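Local coordinates for protein HTH-type transcriptional regulator cbl (PDB 2FYI) that regulates transcription as a LysR-family DNA-binding factor, may be an accessory regulator within the cys regulon, and is represented here by its cofactor-binding domain, at residues 89-100 with 174-182; 110-118 with 154-165. All coordinates share one frame; numbering follows the deposited sequence.

Contact 1: 89-100 with 174-182; sequences HSLLVPHDHPLT and EENLIRLDT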
loop_
_atom_site.group_PDB
_atom_site.type_symbol
_atom_site.label_atom_id
_atom_site.label_comp_id
_atom_site.label_asym_id
_atom_site.label_seq_id
_atom_site.Cartn_x
_atom_site.Cartn_y
_atom_site.Cartn_z
ATOM N N HIS A 89 -5.326 -10.567 -14.153
ATOM C CA HIS A 89 -6.006 -9.322 -13.828
ATOM C C HIS A 89 -7.470 -9.406 -14.182
ATOM O O HIS A 89 -7.868 -10.067 -15.152
ATOM C CB HIS A 89 -5.410 -8.167 -14.595
ATOM C CG HIS A 89 -4.014 -7.841 -14.197
ATOM N ND1 HIS A 89 -2.928 -8.147 -14.987
ATOM C CD2 HIS A 89 -3.524 -7.243 -13.089
ATOM C CE1 HIS A 89 -1.826 -7.748 -14.382
ATOM N NE2 HIS A 89 -2.161 -7.190 -13.231
ATOM N N SER A 90 -8.293 -8.719 -13.419
ATOM C CA SER A 90 -9.633 -8.540 -13.895
ATOM C C SER A 90 -10.054 -7.061 -13.881
ATOM O O SER A 90 -9.302 -6.184 -13.452
ATOM C CB SER A 90 -10.610 -9.509 -13.228
ATOM O OG SER A 90 -10.852 -9.180 -11.882
ATOM N N LEU A 91 -11.227 -6.771 -14.430
ATOM C CA LEU A 91 -11.600 -5.382 -14.670
ATOM C C LEU A 91 -12.615 -4.998 -13.624
ATOM O O LEU A 91 -13.630 -5.670 -13.466
ATOM C CB LEU A 91 -12.156 -5.219 -16.091
ATOM C CG LEU A 91 -12.454 -3.793 -16.561
ATOM C CD1 LEU A 91 -11.223 -2.952 -16.490
ATOM C CD2 LEU A 91 -12.970 -3.772 -17.962
ATOM N N LEU A 92 -12.327 -3.938 -12.880
ATOM C CA LEU A 92 -13.234 -3.488 -11.803
ATOM C C LEU A 92 -14.006 -2.218 -12.192
ATOM O O LEU A 92 -13.414 -1.183 -12.449
ATOM C CB LEU A 92 -12.442 -3.262 -10.513
ATOM C CG LEU A 92 -13.186 -2.874 -9.231
ATOM C CD1 LEU A 92 -14.094 -3.984 -8.803
ATOM C CD2 LEU A 92 -12.207 -2.534 -8.108
ATOM N N VAL A 93 -15.322 -2.291 -12.258
ATOM C CA VAL A 93 -16.100 -1.134 -12.732
ATOM C C VAL A 93 -17.321 -0.877 -11.878
ATOM O O VAL A 93 -17.801 -1.777 -11.216
ATOM C CB VAL A 93 -16.625 -1.322 -14.162
ATOM C CG1 VAL A 93 -15.469 -1.479 -15.110
ATOM C CG2 VAL A 93 -17.552 -2.513 -14.247
ATOM N N PRO A 94 -17.826 0.359 -11.862
ATOM C CA PRO A 94 -19.064 0.618 -11.122
ATOM C C PRO A 94 -20.265 -0.152 -11.666
ATOM O O PRO A 94 -20.296 -0.503 -12.841
ATOM C CB PRO A 94 -19.274 2.121 -11.301
ATOM C CG PRO A 94 -17.967 2.654 -11.715
ATOM C CD PRO A 94 -17.275 1.584 -12.460
ATOM N N HIS A 95 -21.247 -0.392 -10.799
ATOM C CA HIS A 95 -22.411 -1.227 -11.132
ATOM C C HIS A 95 -23.082 -0.887 -12.464
ATOM O O HIS A 95 -23.529 -1.792 -13.184
ATOM C CB HIS A 95 -23.471 -1.235 -10.008
ATOM C CG HIS A 95 -23.373 -2.410 -9.076
ATOM N ND1 HIS A 95 -22.923 -3.651 -9.478
ATOM C CD2 HIS A 95 -23.698 -2.539 -7.765
ATOM C CE1 HIS A 95 -22.951 -4.485 -8.453
ATOM N NE2 HIS A 95 -23.414 -3.835 -7.400
ATOM N N ASP A 96 -23.169 0.396 -12.792
ATOM C CA ASP A 96 -23.936 0.781 -13.953
ATOM C C ASP A 96 -23.086 1.349 -15.092
ATOM O O ASP A 96 -23.561 2.193 -15.857
ATOM C CB ASP A 96 -25.110 1.697 -13.542
ATOM C CG ASP A 96 -26.503 0.887 -13.305
ATOM O OD1 ASP A 96 -26.487 -0.350 -12.963
ATOM O OD2 ASP A 96 -27.633 1.492 -13.463
ATOM N N HIS A 97 -21.853 0.844 -15.239
ATOM C CA HIS A 97 -20.888 1.367 -16.203
ATOM C C HIS A 97 -21.121 0.795 -17.594
ATOM O O HIS A 97 -21.422 -0.404 -17.751
ATOM C CB HIS A 97 -19.476 1.052 -15.697
ATOM C CG HIS A 97 -18.391 1.808 -16.393
ATOM N ND1 HIS A 97 -17.950 1.489 -17.661
ATOM C CD2 HIS A 97 -17.624 2.845 -15.981
ATOM C CE1 HIS A 97 -16.980 2.317 -18.007
ATOM N NE2 HIS A 97 -16.764 3.152 -17.008
ATOM N N PRO A 98 -21.001 1.651 -18.617
ATOM C CA PRO A 98 -21.033 1.236 -20.035
ATOM C C PRO A 98 -20.361 -0.146 -20.299
ATOM O O PRO A 98 -20.907 -0.968 -21.044
ATOM C CB PRO A 98 -20.279 2.389 -20.735
ATOM C CG PRO A 98 -20.483 3.601 -19.832
ATOM C CD PRO A 98 -20.815 3.108 -18.448
ATOM N N LEU A 99 -19.212 -0.401 -19.672
ATOM C CA LEU A 99 -18.497 -1.626 -19.930
ATOM C C LEU A 99 -19.276 -2.885 -19.517
ATOM O O LEU A 99 -19.007 -3.988 -20.014
ATOM C CB LEU A 99 -17.119 -1.549 -19.273
ATOM C CG LEU A 99 -16.228 -0.696 -20.180
ATOM C CD1 LEU A 99 -14.815 -0.559 -19.638
ATOM C CD2 LEU A 99 -16.214 -1.266 -21.571
ATOM N N THR A 100 -20.243 -2.707 -18.627
ATOM C CA THR A 100 -21.063 -3.818 -18.164
ATOM C C THR A 100 -22.121 -4.098 -19.196
ATOM O O THR A 100 -22.801 -5.124 -19.133
ATOM C CB THR A 100 -21.807 -3.510 -16.827
ATOM O OG1 THR A 100 -22.804 -2.508 -17.046
ATOM C CG2 THR A 100 -20.873 -3.024 -15.773
ATOM N N GLU A 174 -16.618 -5.512 -2.921
ATOM C CA GLU A 174 -17.101 -4.171 -3.296
ATOM C C GLU A 174 -18.616 -3.957 -3.431
ATOM O O GLU A 174 -19.277 -4.565 -4.271
ATOM C CB GLU A 174 -16.401 -3.783 -4.595
ATOM C CG GLU A 174 -14.867 -4.101 -4.638
ATOM C CD GLU A 174 -14.488 -5.562 -4.970
ATOM O OE1 GLU A 174 -13.349 -5.949 -4.654
ATOM O OE2 GLU A 174 -15.294 -6.322 -5.543
ATOM N N GLU A 175 -19.144 -3.071 -2.596
ATOM C CA GLU A 175 -20.581 -2.720 -2.550
ATOM C C GLU A 175 -21.317 -2.632 -3.894
ATOM O O GLU A 175 -22.197 -3.433 -4.203
ATOM C CB GLU A 175 -20.758 -1.371 -1.818
ATOM C CG GLU A 175 -19.473 -0.431 -1.766
ATOM C CD GLU A 175 -18.961 0.158 -3.143
ATOM O OE1 GLU A 175 -19.724 0.813 -3.904
ATOM O OE2 GLU A 175 -17.752 -0.005 -3.432
ATOM N N ASN A 176 -20.954 -1.612 -4.663
ATOM C CA ASN A 176 -21.590 -1.269 -5.921
ATOM C C ASN A 176 -20.591 -1.305 -7.048
ATOM O O ASN A 176 -20.711 -0.552 -8.017
ATOM C CB ASN A 176 -22.155 0.146 -5.870
ATOM C CG ASN A 176 -23.210 0.301 -4.828
ATOM O OD1 ASN A 176 -24.399 0.245 -5.137
ATOM N ND2 ASN A 176 -22.794 0.476 -3.575
ATOM N N LEU A 177 -19.580 -2.142 -6.899
ATOM C CA LEU A 177 -18.652 -2.373 -7.969
ATOM C C LEU A 177 -18.858 -3.795 -8.418
ATOM O O LEU A 177 -19.401 -4.609 -7.675
ATOM C CB LEU A 177 -17.223 -2.209 -7.479
ATOM C CG LEU A 177 -16.840 -0.914 -6.788
ATOM C CD1 LEU A 177 -15.340 -0.917 -6.624
ATOM C CD2 LEU A 177 -17.300 0.280 -7.595
ATOM N N ILE A 178 -18.399 -4.099 -9.628
ATOM C CA ILE A 178 -18.497 -5.442 -10.194
ATOM C C ILE A 178 -17.194 -5.786 -10.927
ATOM O O ILE A 178 -16.556 -4.902 -11.516
ATOM C CB ILE A 178 -19.735 -5.555 -11.122
ATOM C CG1 ILE A 178 -19.735 -6.869 -11.899
ATOM C CG2 ILE A 178 -19.819 -4.364 -12.063
ATOM C CD1 ILE A 178 -21.099 -7.215 -12.502
ATOM N N ARG A 179 -16.781 -7.050 -10.861
ATOM C CA ARG A 179 -15.576 -7.510 -11.567
ATOM C C ARG A 179 -15.927 -8.126 -12.925
ATOM O O ARG A 179 -16.709 -9.039 -12.989
ATOM C CB ARG A 179 -14.819 -8.516 -10.698
ATOM C CG ARG A 179 -13.820 -7.865 -9.766
ATOM C CD ARG A 179 -13.713 -8.536 -8.366
ATOM N NE ARG A 179 -12.944 -7.688 -7.432
ATOM C CZ ARG A 179 -11.603 -7.580 -7.431
ATOM N NH1 ARG A 179 -10.864 -8.297 -8.286
ATOM N NH2 ARG A 179 -10.993 -6.770 -6.565
ATOM N N LEU A 180 -15.381 -7.618 -14.016
ATOM C CA LEU A 180 -15.637 -8.238 -15.313
ATOM C C LEU A 180 -14.425 -9.088 -15.711
ATOM O O LEU A 180 -13.257 -8.687 -15.495
ATOM C CB LEU A 180 -15.932 -7.184 -16.365
ATOM C CG LEU A 180 -17.044 -6.158 -16.070
ATOM C CD1 LEU A 180 -17.308 -5.156 -17.192
ATOM C CD2 LEU A 180 -18.284 -6.915 -15.735
ATOM N N ASP A 181 -14.690 -10.273 -16.253
ATOM C CA ASP A 181 -13.653 -11.273 -16.494
ATOM C C ASP A 181 -12.850 -10.896 -17.738
ATOM O O ASP A 181 -13.411 -10.775 -18.825
ATOM C CB ASP A 181 -14.330 -12.638 -16.686
ATOM C CG ASP A 181 -13.354 -13.749 -17.133
ATOM O OD1 ASP A 181 -12.347 -13.439 -17.801
ATOM O OD2 ASP A 181 -13.597 -14.949 -16.837
ATOM N N THR A 182 -11.541 -10.712 -17.588
ATOM C CA THR A 182 -10.699 -10.382 -18.733
ATOM C C THR A 182 -9.512 -11.322 -18.914
ATOM O O THR A 182 -8.478 -10.917 -19.422
ATOM C CB THR A 182 -10.158 -8.937 -18.653
ATOM O OG1 THR A 182 -9.342 -8.781 -17.478
ATOM C CG2 THR A 182 -11.286 -7.946 -18.611
HETATM O O HOH W 1 -10.294 -11.542 -15.554
#
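With CG of Leu92 anti to the backbone N (chi1 -176°) and CG of Leu177 anti instead to the carbonyl carbon (chi1 -54°), the two leucines are brought together at an oblique crossing, Leu92 CD2 lying 3.8 Å from Leu177 CD1. They belong to an antiparallel strand pair in the LysR cofactor-binding domain, which has the fold of the periplasmic binding proteins, and in which strand 177-180 runs along the end of strand 79-94. The pairing rests on two hydrogen-bonded pairs. Leu91 N gives to Leu180 O (3.0 Å) and Leu180 N returns a bond to Leu91 O (2.7 Å); Val93 and Ile178 exchange a second such couple, with Val93 N to Ile178 O nearly straight at 174°. The register is carried on past Pro94, which has no N-H, by His95 N, which reaches Asn176 O at 2.8 Å where the first strand enters its type I turn.

Side chains alternate between the two sheet faces. On the face of Leu91, Val93 and Leu180, one methyl of Leu180 is taken up between the strand and the loop that follows the turn: CD1 meets Val93 CG2 at 4.0 Å and Leu99 CB at 4.2 Å. On the reverse face, Leu92 CD1 rests against the aliphatic part of Arg179, 4.0 Å from CG, while Lys152 of helix 148-157 packs over both residues. The Arg179 guanidinium bonds through NH2 to Ser168 and forms a salt bridge with the poorly ordered Glu174. At the far end, His89 O receives a weak hydrogen bond from Thr182 OG1 at 3.0 Å.

Contact 2: 110-118 with 154-165; sequences IAKWPLITY and YVALGLGIGLVA
Backbone hydrogen bonds join Pro114 and Ile116 to Ile161 and Leu163 in the manner of parallel strands. Ile161 N donates to Pro114 O at 2.9 Å, Ile161 O accepts from Ile116 N, and Ile116 O takes Leu163 N in a longer bond of 3.2 Å, so Ile116 is gripped from both its N-H and its carbonyl.

Two side-chain hydroxyls continue this pairing. Thr117 OG1, anti to the backbone N (chi1 -158°), donates to Leu163 O at 3.0 Å, arriving tilted from the carbonyl plane. Farther along, Tyr118 OH accepts from Ala165 N at 3.0 Å, the amide lying at the ring edge and in the ring plane; the same hydroxyl is also hydrogen-bonded to Ser148 OG. Putting a phenylalanine at Tyr118 would probably leave the buried Ala165 N-H without this acceptor and Ser148 without its phenolic mate.

Apolar contacts divide between the two sheet faces. On the face of Leu115 and Ile161, the CD1 methyl of Ile161 lies against Trp113 CB, and Leu115 CD1 meets Leu163 CD1 at 3.9 Å. On the face of Ile116, its CD1 packs on the last turn of helix 148-157, meeting Val155 CG2 at 3.7 Å and Tyr154 CB at 3.9 Å. That helix finishes in a Schellman motif at Gly158, whose positive phi turns the chain back to strand 161-165.

Strand 115-118 lies between strands 141-145 and 161-165, in the parallel part of an alpha/beta sheet. Helix 125-134 packs through Phe132 and Ile128 on the Leu115 and Leu163 face, helix 148-157 lies on the Ile116 face, and Tyr154 OH bonds to Ala25 O of the second subunit.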
loop_
_atom_site.group_PDB
_atom_site.type_symbol
_atom_site.label_atom_id
_atom_site.label_comp_id
_atom_site.label_asym_id
_atom_site.label_seq_id
_atom_site.Cartn_x
_atom_site.Cartn_y
_atom_site.Cartn_z
ATOM N N ILE A 110 -11.487 -1.338 -23.863
ATOM C CA ILE A 110 -11.060 -0.921 -22.564
ATOM C C ILE A 110 -10.165 0.289 -22.759
ATOM O O ILE A 110 -10.140 1.192 -21.919
ATOM C CB ILE A 110 -10.322 -2.051 -21.871
ATOM C CG1 ILE A 110 -11.286 -3.232 -21.671
ATOM C CG2 ILE A 110 -9.673 -1.574 -20.569
ATOM C CD1 ILE A 110 -10.658 -4.466 -20.952
ATOM N N ALA A 111 -9.449 0.347 -23.879
ATOM C CA ALA A 111 -8.418 1.375 -24.010
ATOM C C ALA A 111 -8.967 2.810 -24.055
ATOM O O ALA A 111 -8.234 3.774 -23.838
ATOM C CB ALA A 111 -7.531 1.091 -25.185
ATOM N N LYS A 112 -10.264 2.927 -24.333
ATOM C CA LYS A 112 -10.972 4.197 -24.415
ATOM C C LYS A 112 -11.144 4.864 -23.085
ATOM O O LYS A 112 -11.364 6.070 -23.061
ATOM C CB LYS A 112 -12.349 4.004 -24.994
ATOM C CG LYS A 112 -12.277 3.394 -26.337
ATOM C CD LYS A 112 -13.519 3.713 -27.151
ATOM C CE LYS A 112 -13.625 2.825 -28.404
ATOM N NZ LYS A 112 -12.339 2.810 -29.200
ATOM N N TRP A 113 -11.056 4.131 -21.977
ATOM C CA TRP A 113 -11.431 4.730 -20.685
ATOM C C TRP A 113 -10.234 5.057 -19.822
ATOM O O TRP A 113 -9.150 4.482 -20.012
ATOM C CB TRP A 113 -12.328 3.788 -19.926
ATOM C CG TRP A 113 -13.445 3.351 -20.747
ATOM C CD1 TRP A 113 -13.442 2.384 -21.754
ATOM C CD2 TRP A 113 -14.750 3.854 -20.680
ATOM N NE1 TRP A 113 -14.698 2.284 -22.306
ATOM C CE2 TRP A 113 -15.515 3.180 -21.668
ATOM C CE3 TRP A 113 -15.355 4.815 -19.885
ATOM C CZ2 TRP A 113 -16.837 3.431 -21.860
ATOM C CZ3 TRP A 113 -16.648 5.087 -20.090
ATOM C CH2 TRP A 113 -17.398 4.388 -21.065
ATOM N N PRO A 114 -10.402 5.997 -18.877
ATOM C CA PRO A 114 -9.345 6.275 -17.886
ATOM C C PRO A 114 -8.978 5.026 -17.061
ATOM O O PRO A 114 -9.849 4.453 -16.459
ATOM C CB PRO A 114 -10.000 7.356 -16.991
ATOM C CG PRO A 114 -11.007 7.997 -17.867
ATOM C CD PRO A 114 -11.564 6.887 -18.706
ATOM N N LEU A 115 -7.725 4.592 -17.035
ATOM C CA LEU A 115 -7.388 3.416 -16.223
ATOM C C LEU A 115 -6.805 3.754 -14.882
ATOM O O LEU A 115 -6.041 4.731 -14.734
ATOM C CB LEU A 115 -6.369 2.547 -16.884
ATOM C CG LEU A 115 -6.965 1.865 -18.084
ATOM C CD1 LEU A 115 -5.989 0.774 -18.575
ATOM C CD2 LEU A 115 -8.345 1.302 -17.716
ATOM N N ILE A 116 -7.144 2.920 -13.905
ATOM C CA ILE A 116 -6.567 3.016 -12.597
ATOM C C ILE A 116 -5.941 1.677 -12.361
ATOM O O ILE A 116 -6.623 0.672 -12.237
ATOM C CB ILE A 116 -7.617 3.271 -11.542
ATOM C CG1 ILE A 116 -8.467 4.459 -11.929
ATOM C CG2 ILE A 116 -6.977 3.512 -10.179
ATOM C CD1 ILE A 116 -9.653 4.545 -11.061
ATOM N N THR A 117 -4.623 1.648 -12.325
ATOM C CA THR A 117 -3.943 0.373 -12.235
ATOM C C THR A 117 -2.583 0.487 -11.576
ATOM O O THR A 117 -2.188 1.577 -11.156
ATOM C CB THR A 117 -3.839 -0.305 -13.588
ATOM O OG1 THR A 117 -3.647 -1.696 -13.368
ATOM C CG2 THR A 117 -2.692 0.230 -14.374
ATOM N N TYR A 118 -1.891 -0.644 -11.466
ATOM C CA TYR A 118 -0.605 -0.684 -10.775
ATOM C C TYR A 118 0.455 0.096 -11.519
ATOM O O TYR A 118 0.429 0.190 -12.726
ATOM C CB TYR A 118 -0.138 -2.128 -10.585
ATOM C CG TYR A 118 -1.180 -2.970 -9.912
ATOM C CD1 TYR A 118 -1.867 -3.947 -10.631
ATOM C CD2 TYR A 118 -1.514 -2.757 -8.580
ATOM C CE1 TYR A 118 -2.848 -4.710 -10.037
ATOM C CE2 TYR A 118 -2.485 -3.511 -7.978
ATOM C CZ TYR A 118 -3.158 -4.487 -8.720
ATOM O OH TYR A 118 -4.136 -5.264 -8.141
ATOM N N TYR A 154 -10.658 4.689 -5.952
ATOM C CA TYR A 154 -10.807 5.667 -7.023
ATOM C C TYR A 154 -11.804 5.214 -8.082
ATOM O O TYR A 154 -12.405 6.056 -8.780
ATOM C CB TYR A 154 -9.438 6.180 -7.546
ATOM C CG TYR A 154 -8.932 7.121 -6.529
ATOM C CD1 TYR A 154 -8.115 6.681 -5.488
ATOM C CD2 TYR A 154 -9.400 8.407 -6.491
ATOM C CE1 TYR A 154 -7.715 7.558 -4.471
ATOM C CE2 TYR A 154 -9.030 9.281 -5.475
ATOM C CZ TYR A 154 -8.187 8.862 -4.472
ATOM O OH TYR A 154 -7.845 9.756 -3.458
ATOM N N VAL A 155 -12.008 3.901 -8.185
ATOM C CA VAL A 155 -13.016 3.403 -9.109
ATOM C C VAL A 155 -14.367 3.750 -8.507
ATOM O O VAL A 155 -15.275 4.242 -9.182
ATOM C CB VAL A 155 -12.907 1.882 -9.310
ATOM C CG1 VAL A 155 -14.155 1.337 -9.984
ATOM C CG2 VAL A 155 -11.610 1.505 -10.071
ATOM N N ALA A 156 -14.485 3.515 -7.211
ATOM C CA ALA A 156 -15.697 3.863 -6.491
ATOM C C ALA A 156 -15.964 5.354 -6.604
ATOM O O ALA A 156 -17.088 5.753 -6.761
ATOM C CB ALA A 156 -15.581 3.463 -5.054
ATOM N N LEU A 157 -14.929 6.179 -6.547
ATOM C CA LEU A 157 -15.088 7.618 -6.578
ATOM C C LEU A 157 -15.555 8.135 -7.918
ATOM O O LEU A 157 -16.118 9.211 -7.982
ATOM C CB LEU A 157 -13.764 8.280 -6.287
ATOM C CG LEU A 157 -13.914 9.716 -5.825
ATOM C CD1 LEU A 157 -14.493 9.701 -4.432
ATOM C CD2 LEU A 157 -12.554 10.371 -5.799
ATOM N N GLY A 158 -15.298 7.411 -9.001
ATOM C CA GLY A 158 -15.648 7.907 -10.301
ATOM C C GLY A 158 -14.491 8.281 -11.199
ATOM O O GLY A 158 -14.685 8.550 -12.383
ATOM N N LEU A 159 -13.270 8.277 -10.682
ATOM C CA LEU A 159 -12.113 8.690 -11.471
ATOM C C LEU A 159 -11.858 7.918 -12.771
ATOM O O LEU A 159 -11.266 8.500 -13.687
ATOM C CB LEU A 159 -10.878 8.601 -10.618
ATOM C CG LEU A 159 -9.680 9.394 -11.108
ATOM C CD1 LEU A 159 -9.948 10.899 -10.970
ATOM C CD2 LEU A 159 -8.460 8.976 -10.298
ATOM N N GLY A 160 -12.286 6.645 -12.849
ATOM C CA GLY A 160 -11.954 5.737 -13.963
ATOM C C GLY A 160 -12.242 4.246 -13.697
ATOM O O GLY A 160 -12.854 3.886 -12.696
ATOM N N ILE A 161 -11.832 3.351 -14.575
ATOM C CA ILE A 161 -12.012 1.929 -14.294
ATOM C C ILE A 161 -10.693 1.280 -13.840
ATOM O O ILE A 161 -9.610 1.854 -14.019
ATOM C CB ILE A 161 -12.520 1.186 -15.528
ATOM C CG1 ILE A 161 -11.462 1.238 -16.628
ATOM C CG2 ILE A 161 -13.821 1.772 -15.991
ATOM C CD1 ILE A 161 -11.957 0.932 -17.983
ATOM N N GLY A 162 -10.762 0.089 -13.263
ATOM C CA GLY A 162 -9.564 -0.480 -12.662
ATOM C C GLY A 162 -9.162 -1.810 -13.242
ATOM O O GLY A 162 -10.014 -2.650 -13.568
ATOM N N LEU A 163 -7.858 -2.010 -13.391
ATOM C CA LEU A 163 -7.333 -3.348 -13.642
ATOM C C LEU A 163 -6.709 -3.839 -12.351
ATOM O O LEU A 163 -5.750 -3.241 -11.865
ATOM C CB LEU A 163 -6.324 -3.325 -14.779
ATOM C CG LEU A 163 -7.079 -3.250 -16.115
ATOM C CD1 LEU A 163 -6.178 -2.919 -17.247
ATOM C CD2 LEU A 163 -7.776 -4.550 -16.411
ATOM N N VAL A 164 -7.289 -4.873 -11.752
ATOM C CA VAL A 164 -6.794 -5.396 -10.477
ATOM C C VAL A 164 -6.570 -6.893 -10.533
ATOM O O VAL A 164 -7.278 -7.601 -11.228
ATOM C CB VAL A 164 -7.767 -5.128 -9.326
ATOM C CG1 VAL A 164 -7.903 -3.685 -9.107
ATOM C CG2 VAL A 164 -9.121 -5.707 -9.636
ATOM N N ALA A 165 -5.571 -7.358 -9.795
ATOM C CA ALA A 165 -5.375 -8.779 -9.517
ATOM C C ALA A 165 -6.709 -9.446 -9.153
ATOM O O ALA A 165 -7.422 -8.939 -8.312
ATOM C CB ALA A 165 -4.398 -8.909 -8.369
#

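How the contacts relate
From the N terminus, residues 89-100 come first and open the loop that contact 1 will close. Residues 110-118 follow, and after helix 125-134 and strand 141-145 the chain returns through the last turn of helix 148-157 into strand 161-165, closing the shorter loop of contact 2. Only then does it reach 174-182, so contact 2 is nested wholly inside contact 1. The two meet in one sheet: strand 79-94 lies between strands 177-180 and 161-165, and strand 161-165 in turn joins strand 115-118. Probable hydrogen bonds from Ser90 N to Val164 O and Leu92 N to Gly162 O bridge the contacts, connecting the antiparallel margin of the sheet to its parallel part.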